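Local coordinates for aminopentol aminotransferase (Sphingopyxis macrogoltabida, PDB 6HBS), which uses pyridoxal 5'-phosphate to deaminate aminopentol, the hydrolysed form of fumonisin B1, to its 2-keto product, with pyruvate as the preferred amino acceptor, at residues Ile56-Leu67 / His373-His384; Leu31-Phe39 / Ala363-Pro374. All coordinates share one frame; numbering follows the deposited sequence.

Interaction 1 of 2, residues Ile56-Leu67 / His373-His384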
loop_
_atom_site.group_PDB
_atom_site.type_symbol
_atom_site.label_atom_id
_atom_site.label_comp_id
_atom_site.label_asym_id
_atom_site.label_seq_id
_atom_site.Cartn_x
_atom_site.Cartn_y
_atom_site.Cartn_z
ATOM N N ILE A 56 12.472 -25.035 -5.779
ATOM C CA ILE A 56 12.380 -24.882 -4.350
ATOM C C ILE A 56 12.800 -23.437 -4.044
ATOM O O ILE A 56 13.902 -23.012 -4.411
ATOM C CB ILE A 56 13.239 -25.919 -3.608
ATOM C CG1 ILE A 56 12.854 -27.351 -3.993
ATOM C CG2 ILE A 56 13.107 -25.700 -2.116
ATOM C CD1 ILE A 56 13.857 -28.404 -3.525
ATOM N N ASP A 57 11.912 -22.697 -3.367
ATOM C CA ASP A 57 12.001 -21.240 -3.329
ATOM C C ASP A 57 12.639 -20.755 -2.016
ATOM O O ASP A 57 11.990 -20.770 -0.998
ATOM C CB ASP A 57 10.607 -20.655 -3.551
ATOM C CG ASP A 57 10.519 -19.153 -3.336
ATOM O OD1 ASP A 57 11.513 -18.458 -3.619
ATOM O OD2 ASP A 57 9.482 -18.724 -2.793
ATOM N N TYR A 58 13.892 -20.275 -2.061
ATOM C CA TYR A 58 14.549 -19.752 -0.855
ATOM C C TYR A 58 14.385 -18.229 -0.754
ATOM O O TYR A 58 14.964 -17.624 0.133
ATOM C CB TYR A 58 16.011 -20.230 -0.749
ATOM C CG TYR A 58 16.067 -21.700 -0.438
ATOM C CD1 TYR A 58 15.877 -22.147 0.856
ATOM C CD2 TYR A 58 16.149 -22.641 -1.440
ATOM C CE1 TYR A 58 15.854 -23.504 1.159
ATOM C CE2 TYR A 58 16.096 -24.002 -1.165
ATOM C CZ TYR A 58 15.989 -24.436 0.147
ATOM O OH TYR A 58 15.924 -25.762 0.458
ATOM N N MET A 59 13.546 -17.623 -1.600
ATOM C CA MET A 59 13.168 -16.208 -1.387
ATOM C C MET A 59 11.889 -16.090 -0.558
ATOM O O MET A 59 11.648 -15.064 0.058
ATOM C CB MET A 59 12.944 -15.467 -2.700
ATOM C CG MET A 59 14.131 -15.380 -3.582
ATOM S SD MET A 59 15.674 -15.192 -2.696
ATOM C CE MET A 59 15.537 -13.606 -1.902
ATOM N N CYS A 60 11.074 -17.140 -0.528
ATOM C CA CYS A 60 9.739 -17.079 0.132
ATOM C C CYS A 60 9.037 -15.760 -0.267
ATOM O O CYS A 60 8.514 -15.019 0.563
ATOM C CB CYS A 60 9.817 -17.136 1.645
ATOM S SG CYS A 60 10.502 -18.671 2.315
ATOM N N ALA A 61 9.031 -15.492 -1.564
ATOM C CA ALA A 61 8.335 -14.326 -2.137
ATOM C C ALA A 61 8.928 -13.014 -1.583
ATOM O O ALA A 61 8.243 -12.001 -1.537
ATOM C CB ALA A 61 6.853 -14.468 -1.840
ATOM N N TYR A 62 10.204 -13.053 -1.168
ATOM C CA TYR A 62 10.978 -11.943 -0.546
ATOM C C TYR A 62 10.436 -11.628 0.836
ATOM O O TYR A 62 10.493 -10.509 1.275
ATOM C CB TYR A 62 11.020 -10.688 -1.430
ATOM C CG TYR A 62 12.019 -10.778 -2.546
ATOM C CD1 TYR A 62 11.709 -11.375 -3.756
ATOM C CD2 TYR A 62 13.288 -10.254 -2.392
ATOM C CE1 TYR A 62 12.647 -11.465 -4.777
ATOM C CE2 TYR A 62 14.228 -10.306 -3.406
ATOM C CZ TYR A 62 13.903 -10.909 -4.602
ATOM O OH TYR A 62 14.854 -10.957 -5.575
ATOM N N GLY A 63 9.962 -12.677 1.519
ATOM C CA GLY A 63 9.579 -12.647 2.901
ATOM C C GLY A 63 8.172 -13.169 3.172
ATOM O O GLY A 63 7.966 -13.891 4.138
ATOM N N PRO A 64 7.123 -12.722 2.435
ATOM C CA PRO A 64 5.745 -13.054 2.795
ATOM C C PRO A 64 5.376 -14.534 3.000
ATOM O O PRO A 64 4.493 -14.803 3.782
ATOM C CB PRO A 64 4.948 -12.490 1.616
ATOM C CG PRO A 64 5.758 -11.256 1.211
ATOM C CD PRO A 64 7.197 -11.706 1.374
ATOM N N ASN A 65 6.046 -15.457 2.317
ATOM C CA ASN A 65 5.692 -16.868 2.448
ATOM C C ASN A 65 6.354 -17.445 3.712
ATOM O O ASN A 65 7.435 -18.029 3.641
ATOM C CB ASN A 65 6.044 -17.679 1.203
ATOM C CG ASN A 65 5.625 -19.132 1.360
ATOM O OD1 ASN A 65 4.604 -19.403 2.013
ATOM N ND2 ASN A 65 6.391 -20.038 0.765
ATOM N N LEU A 66 5.657 -17.327 4.845
ATOM C CA LEU A 66 6.148 -17.824 6.139
ATOM C C LEU A 66 5.764 -19.295 6.308
ATOM O O LEU A 66 6.540 -20.063 6.861
ATOM C CB LEU A 66 5.551 -16.996 7.277
ATOM C CG LEU A 66 6.015 -17.347 8.698
ATOM C CD1 LEU A 66 7.490 -16.983 8.926
ATOM C CD2 LEU A 66 5.164 -16.646 9.727
ATOM N N LEU A 67 4.549 -19.670 5.887
ATOM C CA LEU A 67 3.964 -20.962 6.310
ATOM C C LEU A 67 3.696 -21.881 5.121
ATOM O O LEU A 67 3.187 -23.008 5.307
ATOM C CB LEU A 67 2.670 -20.668 7.075
ATOM C CG LEU A 67 2.857 -19.909 8.384
ATOM C CD1 LEU A 67 1.524 -19.606 9.054
ATOM C CD2 LEU A 67 3.760 -20.683 9.335
ATOM N N HIS A 373 19.679 -16.747 -4.080
ATOM C CA HIS A 373 19.907 -15.376 -4.478
ATOM C C HIS A 373 21.341 -14.982 -4.187
ATOM O O HIS A 373 21.799 -15.163 -3.067
ATOM C CB HIS A 373 18.915 -14.441 -3.785
ATOM C CG HIS A 373 18.736 -13.127 -4.481
ATOM N ND1 HIS A 373 19.765 -12.223 -4.673
ATOM C CD2 HIS A 373 17.623 -12.531 -4.964
ATOM C CE1 HIS A 373 19.307 -11.170 -5.317
ATOM N NE2 HIS A 373 17.990 -11.333 -5.514
ATOM N N PRO A 374 22.085 -14.443 -5.180
ATOM C CA PRO A 374 23.485 -14.084 -4.973
ATOM C C PRO A 374 23.771 -12.740 -4.290
ATOM O O PRO A 374 24.944 -12.529 -3.944
ATOM C CB PRO A 374 24.015 -14.033 -6.414
ATOM C CG PRO A 374 22.858 -13.550 -7.204
ATOM C CD PRO A 374 21.678 -14.259 -6.583
ATOM N N TYR A 375 22.754 -11.863 -4.071
ATOM C CA TYR A 375 23.056 -10.563 -3.392
ATOM C C TYR A 375 22.053 -10.175 -2.284
ATOM O O TYR A 375 22.354 -9.285 -1.487
ATOM C CB TYR A 375 23.318 -9.460 -4.432
ATOM C CG TYR A 375 22.140 -8.971 -5.226
ATOM C CD1 TYR A 375 21.139 -8.203 -4.633
ATOM C CD2 TYR A 375 22.033 -9.240 -6.579
ATOM C CE1 TYR A 375 20.052 -7.725 -5.359
ATOM C CE2 TYR A 375 20.944 -8.783 -7.317
ATOM C CZ TYR A 375 19.962 -8.010 -6.710
ATOM O OH TYR A 375 18.888 -7.576 -7.426
ATOM N N HIS A 376 20.904 -10.843 -2.193
ATOM C CA HIS A 376 19.842 -10.514 -1.247
ATOM C C HIS A 376 19.674 -11.684 -0.297
ATOM O O HIS A 376 19.737 -12.852 -0.722
ATOM C CB HIS A 376 18.525 -10.219 -1.982
ATOM C CG HIS A 376 17.415 -9.651 -1.148
ATOM N ND1 HIS A 376 16.755 -10.390 -0.174
ATOM C CD2 HIS A 376 16.806 -8.433 -1.189
ATOM C CE1 HIS A 376 15.810 -9.645 0.380
ATOM N NE2 HIS A 376 15.816 -8.423 -0.238
ATOM N N ASN A 377 19.389 -11.395 0.971
ATOM C CA ASN A 377 19.200 -12.473 1.909
ATOM C C ASN A 377 18.001 -13.321 1.488
ATOM O O ASN A 377 17.064 -12.835 0.837
ATOM C CB ASN A 377 19.020 -12.037 3.366
ATOM C CG ASN A 377 17.685 -11.380 3.630
ATOM O OD1 ASN A 377 17.546 -10.180 3.429
ATOM N ND2 ASN A 377 16.692 -12.158 4.061
ATOM N N MET A 378 18.081 -14.606 1.871
ATOM C CA MET A 378 17.044 -15.584 1.632
ATOM C C MET A 378 16.212 -15.778 2.890
ATOM O O MET A 378 16.424 -15.117 3.905
ATOM C CB MET A 378 17.697 -16.876 1.132
ATOM C CG MET A 378 18.139 -16.691 -0.287
ATOM S SD MET A 378 19.351 -17.894 -0.846
ATOM C CE MET A 378 20.842 -17.180 -0.160
ATOM N N PHE A 379 15.216 -16.653 2.781
ATOM C CA PHE A 379 14.264 -16.918 3.817
ATOM C C PHE A 379 13.884 -18.403 3.806
ATOM O O PHE A 379 13.757 -19.007 2.740
ATOM C CB PHE A 379 12.970 -16.132 3.589
ATOM C CG PHE A 379 13.089 -14.627 3.556
ATOM C CD1 PHE A 379 13.519 -13.964 2.419
ATOM C CD2 PHE A 379 12.811 -13.881 4.690
ATOM C CE1 PHE A 379 13.590 -12.578 2.403
ATOM C CE2 PHE A 379 12.903 -12.495 4.678
ATOM C CZ PHE A 379 13.257 -11.849 3.527
ATOM N N LEU A 380 13.669 -18.952 4.998
ATOM C CA LEU A 380 13.050 -20.265 5.156
ATOM C C LEU A 380 11.574 -20.087 5.519
ATOM O O LEU A 380 11.203 -19.179 6.256
ATOM C CB LEU A 380 13.774 -21.078 6.234
ATOM C CG LEU A 380 14.909 -21.972 5.738
ATOM C CD1 LEU A 380 14.399 -23.106 4.877
ATOM C CD2 LEU A 380 15.972 -21.170 5.004
ATOM N N SER A 381 10.757 -21.029 5.025
ATOM C CA SER A 381 9.350 -21.188 5.378
ATOM C C SER A 381 9.177 -22.462 6.218
ATOM O O SER A 381 9.972 -23.428 6.096
ATOM C CB SER A 381 8.488 -21.245 4.125
ATOM O OG SER A 381 8.397 -22.572 3.590
ATOM N N ALA A 382 8.101 -22.510 7.005
ATOM C CA ALA A 382 7.709 -23.738 7.710
ATOM C C ALA A 382 7.258 -24.836 6.732
ATOM O O ALA A 382 7.081 -25.982 7.186
ATOM C CB ALA A 382 6.621 -23.454 8.725
ATOM N N ALA A 383 7.080 -24.539 5.430
ATOM C CA ALA A 383 6.702 -25.548 4.456
ATOM C C ALA A 383 7.915 -26.217 3.805
ATOM O O ALA A 383 7.725 -27.182 3.088
ATOM C CB ALA A 383 5.823 -24.960 3.388
ATOM N N HIS A 384 9.139 -25.705 4.026
ATOM C CA HIS A 384 10.351 -26.397 3.585
ATOM C C HIS A 384 10.506 -27.702 4.395
ATOM O O HIS A 384 10.571 -27.658 5.585
ATOM C CB HIS A 384 11.600 -25.526 3.723
ATOM C CG HIS A 384 11.730 -24.431 2.710
ATOM N ND1 HIS A 384 10.984 -23.263 2.774
ATOM C CD2 HIS A 384 12.468 -24.332 1.597
ATOM C CE1 HIS A 384 11.310 -22.479 1.772
ATOM N NE2 HIS A 384 12.229 -23.103 1.030
#

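Interaction 2 of 2, residues Leu31-Phe39 / Ala363-Pro374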
loop_
_atom_site.group_PDB
_atom_site.type_symbol
_atom_site.label_atom_id
_atom_site.label_comp_id
_atom_site.label_asym_id
_atom_site.label_seq_id
_atom_site.Cartn_x
_atom_site.Cartn_y
_atom_site.Cartn_z
ATOM N N LEU A 31 20.294 -9.727 -11.959
ATOM C CA LEU A 31 20.550 -11.174 -11.776
ATOM C C LEU A 31 21.084 -11.778 -13.060
ATOM O O LEU A 31 20.928 -11.201 -14.125
ATOM C CB LEU A 31 19.262 -11.883 -11.356
ATOM C CG LEU A 31 18.828 -11.631 -9.916
ATOM C CD1 LEU A 31 17.426 -12.162 -9.670
ATOM C CD2 LEU A 31 19.819 -12.241 -8.932
ATOM N N PRO A 32 21.720 -12.970 -13.016
ATOM C CA PRO A 32 22.060 -13.677 -14.253
ATOM C C PRO A 32 20.834 -13.835 -15.153
ATOM O O PRO A 32 19.692 -13.897 -14.682
ATOM C CB PRO A 32 22.656 -15.014 -13.779
ATOM C CG PRO A 32 23.205 -14.678 -12.390
ATOM C CD PRO A 32 22.234 -13.643 -11.817
ATOM N N PRO A 33 21.027 -13.899 -16.487
ATOM C CA PRO A 33 19.904 -13.900 -17.427
ATOM C C PRO A 33 19.025 -15.152 -17.342
ATOM O O PRO A 33 17.890 -15.128 -17.788
ATOM C CB PRO A 33 20.602 -13.770 -18.798
ATOM C CG PRO A 33 21.972 -14.370 -18.571
ATOM C CD PRO A 33 22.330 -13.925 -17.170
ATOM N N GLU A 34 19.549 -16.216 -16.722
ATOM C CA GLU A 34 18.829 -17.471 -16.541
ATOM C C GLU A 34 17.655 -17.320 -15.566
ATOM O O GLU A 34 16.765 -18.160 -15.551
ATOM C CB GLU A 34 19.776 -18.550 -16.009
ATOM C CG GLU A 34 20.859 -18.936 -17.007
ATOM C CD GLU A 34 22.208 -18.264 -16.845
ATOM O OE1 GLU A 34 22.269 -17.145 -16.298
ATOM O OE2 GLU A 34 23.195 -18.869 -17.281
ATOM N N PHE A 35 17.698 -16.310 -14.693
ATOM C CA PHE A 35 16.652 -16.120 -13.685
ATOM C C PHE A 35 15.351 -15.755 -14.395
ATOM O O PHE A 35 15.319 -14.810 -15.181
ATOM C CB PHE A 35 17.063 -15.088 -12.633
ATOM C CG PHE A 35 17.918 -15.668 -11.536
ATOM C CD1 PHE A 35 19.284 -15.837 -11.714
ATOM C CD2 PHE A 35 17.347 -16.106 -10.355
ATOM C CE1 PHE A 35 20.064 -16.405 -10.711
ATOM C CE2 PHE A 35 18.116 -16.690 -9.357
ATOM C CZ PHE A 35 19.481 -16.837 -9.540
ATOM N N PRO A 36 14.261 -16.522 -14.178
ATOM C CA PRO A 36 12.941 -16.148 -14.693
ATOM C C PRO A 36 12.355 -14.910 -13.980
ATOM O O PRO A 36 12.494 -14.761 -12.763
ATOM C CB PRO A 36 12.088 -17.385 -14.393
ATOM C CG PRO A 36 12.733 -17.993 -13.175
ATOM C CD PRO A 36 14.215 -17.742 -13.364
ATOM N N GLN A 37 11.723 -14.039 -14.770
ATOM C CA GLN A 37 11.031 -12.830 -14.267
ATOM C C GLN A 37 9.580 -13.143 -13.862
ATOM O O GLN A 37 9.130 -12.694 -12.803
ATOM C CB GLN A 37 11.050 -11.723 -15.318
ATOM C CG GLN A 37 10.388 -10.438 -14.811
ATOM C CD GLN A 37 11.081 -9.808 -13.633
ATOM O OE1 GLN A 37 11.916 -8.909 -13.809
ATOM N NE2 GLN A 37 10.744 -10.244 -12.425
ATOM N N PHE A 38 8.863 -13.925 -14.686
ATOM C CA PHE A 38 7.443 -14.157 -14.576
ATOM C C PHE A 38 7.132 -15.604 -14.185
ATOM O O PHE A 38 7.686 -16.511 -14.768
ATOM C CB PHE A 38 6.779 -13.803 -15.907
ATOM C CG PHE A 38 6.853 -12.335 -16.208
ATOM C CD1 PHE A 38 6.084 -11.446 -15.473
ATOM C CD2 PHE A 38 7.743 -11.848 -17.144
ATOM C CE1 PHE A 38 6.156 -10.090 -15.720
ATOM C CE2 PHE A 38 7.831 -10.489 -17.385
ATOM C CZ PHE A 38 7.025 -9.614 -16.678
ATOM N N PHE A 39 6.191 -15.787 -13.259
ATOM C CA PHE A 39 5.817 -17.091 -12.704
ATOM C C PHE A 39 4.356 -17.443 -13.012
ATOM O O PHE A 39 3.572 -16.585 -13.450
ATOM C CB PHE A 39 6.094 -17.113 -11.207
ATOM C CG PHE A 39 7.554 -16.943 -10.914
ATOM C CD1 PHE A 39 8.138 -15.682 -10.918
ATOM C CD2 PHE A 39 8.362 -18.054 -10.699
ATOM C CE1 PHE A 39 9.500 -15.545 -10.686
ATOM C CE2 PHE A 39 9.724 -17.911 -10.477
ATOM C CZ PHE A 39 10.286 -16.660 -10.456
ATOM N N ALA A 363 23.079 -19.244 -10.501
ATOM C CA ALA A 363 22.445 -19.568 -11.776
ATOM C C ALA A 363 22.463 -21.085 -11.988
ATOM O O ALA A 363 21.512 -21.639 -12.521
ATOM C CB ALA A 363 23.120 -18.866 -12.930
ATOM N N ALA A 364 23.572 -21.730 -11.595
ATOM C CA ALA A 364 23.739 -23.184 -11.756
ATOM C C ALA A 364 22.723 -23.906 -10.864
ATOM O O ALA A 364 22.210 -24.937 -11.223
ATOM C CB ALA A 364 25.162 -23.587 -11.435
ATOM N N CYS A 365 22.393 -23.319 -9.710
ATOM C CA CYS A 365 21.364 -23.904 -8.839
ATOM C C CYS A 365 19.974 -23.913 -9.510
ATOM O O CYS A 365 19.180 -24.822 -9.235
ATOM C CB CYS A 365 21.257 -23.180 -7.510
ATOM S SG CYS A 365 22.638 -23.440 -6.373
ATOM N N LEU A 366 19.666 -22.923 -10.364
ATOM C CA LEU A 366 18.361 -22.893 -11.100
ATOM C C LEU A 366 18.166 -24.183 -11.899
ATOM O O LEU A 366 17.073 -24.726 -11.912
ATOM C CB LEU A 366 18.273 -21.713 -12.072
ATOM C CG LEU A 366 18.110 -20.323 -11.466
ATOM C CD1 LEU A 366 18.181 -19.245 -12.561
ATOM C CD2 LEU A 366 16.816 -20.194 -10.681
ATOM N N LYS A 367 19.227 -24.664 -12.554
ATOM C CA LYS A 367 19.141 -25.880 -13.383
ATOM C C LYS A 367 18.725 -27.088 -12.550
ATOM O O LYS A 367 18.091 -27.992 -13.072
ATOM C CB LYS A 367 20.487 -26.244 -14.013
ATOM C CG LYS A 367 20.984 -25.292 -15.089
ATOM C CD LYS A 367 21.590 -26.031 -16.279
ATOM C CE LYS A 367 22.973 -25.547 -16.650
ATOM N NZ LYS A 367 23.007 -24.070 -16.777
ATOM N N GLY A 368 19.113 -27.107 -11.272
ATOM C CA GLY A 368 18.747 -28.171 -10.374
ATOM C C GLY A 368 17.440 -27.912 -9.678
ATOM O O GLY A 368 17.121 -28.597 -8.736
ATOM N N GLY A 369 16.696 -26.882 -10.109
ATOM C CA GLY A 369 15.390 -26.634 -9.515
ATOM C C GLY A 369 15.456 -26.007 -8.133
ATOM O O GLY A 369 14.631 -26.308 -7.300
ATOM N N VAL A 370 16.418 -25.112 -7.905
ATOM C CA VAL A 370 16.547 -24.397 -6.653
ATOM C C VAL A 370 16.689 -22.914 -6.992
ATOM O O VAL A 370 17.430 -22.579 -7.899
ATOM C CB VAL A 370 17.765 -24.896 -5.858
ATOM C CG1 VAL A 370 18.150 -23.986 -4.708
ATOM C CG2 VAL A 370 17.545 -26.322 -5.386
ATOM N N TYR A 371 15.926 -22.071 -6.289
ATOM C CA TYR A 371 16.035 -20.633 -6.429
ATOM C C TYR A 371 16.730 -20.090 -5.182
ATOM O O TYR A 371 16.126 -19.995 -4.126
ATOM C CB TYR A 371 14.657 -19.986 -6.614
ATOM C CG TYR A 371 14.662 -18.569 -7.143
ATOM C CD1 TYR A 371 15.187 -17.515 -6.401
ATOM C CD2 TYR A 371 14.118 -18.271 -8.387
ATOM C CE1 TYR A 371 15.177 -16.207 -6.888
ATOM C CE2 TYR A 371 14.092 -16.970 -8.884
ATOM C CZ TYR A 371 14.618 -15.936 -8.126
ATOM O OH TYR A 371 14.590 -14.675 -8.619
ATOM N N VAL A 372 17.980 -19.674 -5.357
ATOM C CA VAL A 372 18.753 -18.985 -4.344
ATOM C C VAL A 372 19.269 -17.670 -4.948
ATOM O O VAL A 372 19.305 -17.492 -6.170
ATOM C CB VAL A 372 19.930 -19.841 -3.847
ATOM C CG1 VAL A 372 19.466 -21.003 -3.002
ATOM C CG2 VAL A 372 20.824 -20.298 -4.992
ATOM N N HIS A 373 19.679 -16.747 -4.080
ATOM C CA HIS A 373 19.907 -15.376 -4.478
ATOM C C HIS A 373 21.341 -14.982 -4.187
ATOM O O HIS A 373 21.799 -15.163 -3.067
ATOM C CB HIS A 373 18.915 -14.441 -3.785
ATOM C CG HIS A 373 18.736 -13.127 -4.481
ATOM N ND1 HIS A 373 19.765 -12.223 -4.673
ATOM C CD2 HIS A 373 17.623 -12.531 -4.964
ATOM C CE1 HIS A 373 19.307 -11.170 -5.317
ATOM N NE2 HIS A 373 17.990 -11.333 -5.514
ATOM N N PRO A 374 22.085 -14.443 -5.180
ATOM C CA PRO A 374 23.485 -14.084 -4.973
ATOM C C PRO A 374 23.771 -12.740 -4.290
ATOM O O PRO A 374 24.944 -12.529 -3.944
ATOM C CB PRO A 374 24.015 -14.033 -6.414
ATOM C CG PRO A 374 22.858 -13.550 -7.204
ATOM C CD PRO A 374 21.678 -14.259 -6.583
HETATM O O HOH W 1 12.695 -14.019 -10.227
#

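Interaction 1 of 2, residues Ile56-Leu67 / His373-His384
Phe379 lays one face of its ring against the backbone of Gly63, whose CA stands 3.7 Å from the ring centroid, only 9° off the normal: a CH-pi contact. The backbone angles of Gly63 call for glycine. Next to this pair Met59, bent at chi2 and chi3, puts SD 3.5 Å from CB of His373 and CE near ND1 of His376. Tyr62 turns its ring edge to the face of His376 (planes at 81°), whose ND1 donates in plane to a lone pair of Asn377 O, which fixes the imidazole's rotation. At the other end CD2 of His384 comes 3.5 Å from CE1 of Tyr58, the rings oblique, while NE2 of His384 makes a weak, bent hydrogen bond to O of Asp57.

Two firmer backbone bonds fasten the loops: Phe379 N to Tyr58 O at 2.8 Å and Ala382 N to Leu66 O at 2.9 Å. Ser381 OG, in an ST turn with Ala383 N, shares a hydrogen bond of 2.8 Å with His384 ND1. Asp57 OD1 accepts from Met59 N in an Asx turn, OD2 of Asp57 is hydrogen-bonded to OH of Tyr69, and Tyr58 OH pairs with Thr392. The loops border the active site: Gly63 lies about 4 Å from the side chain of Lys258, by similarity the cofactor-attaching lysine, and the side chain of His376 about 6 Å from a bound pyridoxal phosphate. Beyond strand 54-57 and the parallel strand 370-371, Leu66 and Leu67 pack on helices 292-307 and 310-332, and Thr89 of the second subunit touches Met59 and Tyr62.

Interaction 2 of 2, residues Leu31-Phe39 / Ala363-Pro374
This is a largely apolar contact, built round one buried phenylalanine, in which the loop between helix 5-17 and strand 39-43 rests on the end of helix 356-367 and on strand 370-371 with the residues that follow it. Phe35 fills the angle between helix and strand. Over the centre of its ring sits CD1 of Leu366, 3.6 Å from the centroid and 10° off the normal, a CH-pi contact from the helix. From the strand side Tyr371 offers a face to the edge of Phe35, in a T-shaped pair with planes at 80° and CD2 of Phe35 3.5 Å from CZ of Tyr371. A chi1 of -164°, which carries the ring away from the backbone N, brings the Tyr371 face to that edge. Separately, CZ of Phe35 comes 3.4 Å from O of Val372, near the ring plane. Were Phe35 an alanine, CD1 of Leu366 and the face of Tyr371 would probably lose their aromatic partner, leaving a gap between helix and strand.

Leu31 uses both branches: CD2 lies over a face of the His373 ring and 3.6 Å from CD of Pro374, and CD1 reaches OH of Tyr371. Pro32 CB meets Ala363 CB, and Phe39 brings its ring edge, through CZ, to CE2 of Tyr371. The helix ends in a Schellman motif with Gly369 at C-prime, which turns the chain into the strand.

No direct hydrogen bond joins the two segments. Their polar link is a water, which donates to O of Pro36 at 2.6 Å and is hydrogen-bonded to OH of Tyr371, also at 2.6 Å. Cohesion therefore rests on ring faces, ring edges and methyl groups, with one water as the polar tie.

From the N terminus, 31-39 comes first and 56-67 soon after; much later come 363-374 and 373-384, which overlap at His373 and Pro374. Interaction 2 thus closes a loop of 323 intervening residues and interaction 1 one of 305, and the two cross instead of nesting. Their centres lie about 13 Å apart. They join where strand 54-57 runs beside strand 370-371: Ile56 O to Tyr371 N and Ile56 N to Gly369 O are probable hydrogen bonds, both 2.9 Å. Together they tie the loop before strand 39-43 and the loop after strand 54-57 to the end of helix 356-367, strand 370-371 and the loop leading to helix 386-405. Both touch the second subunit.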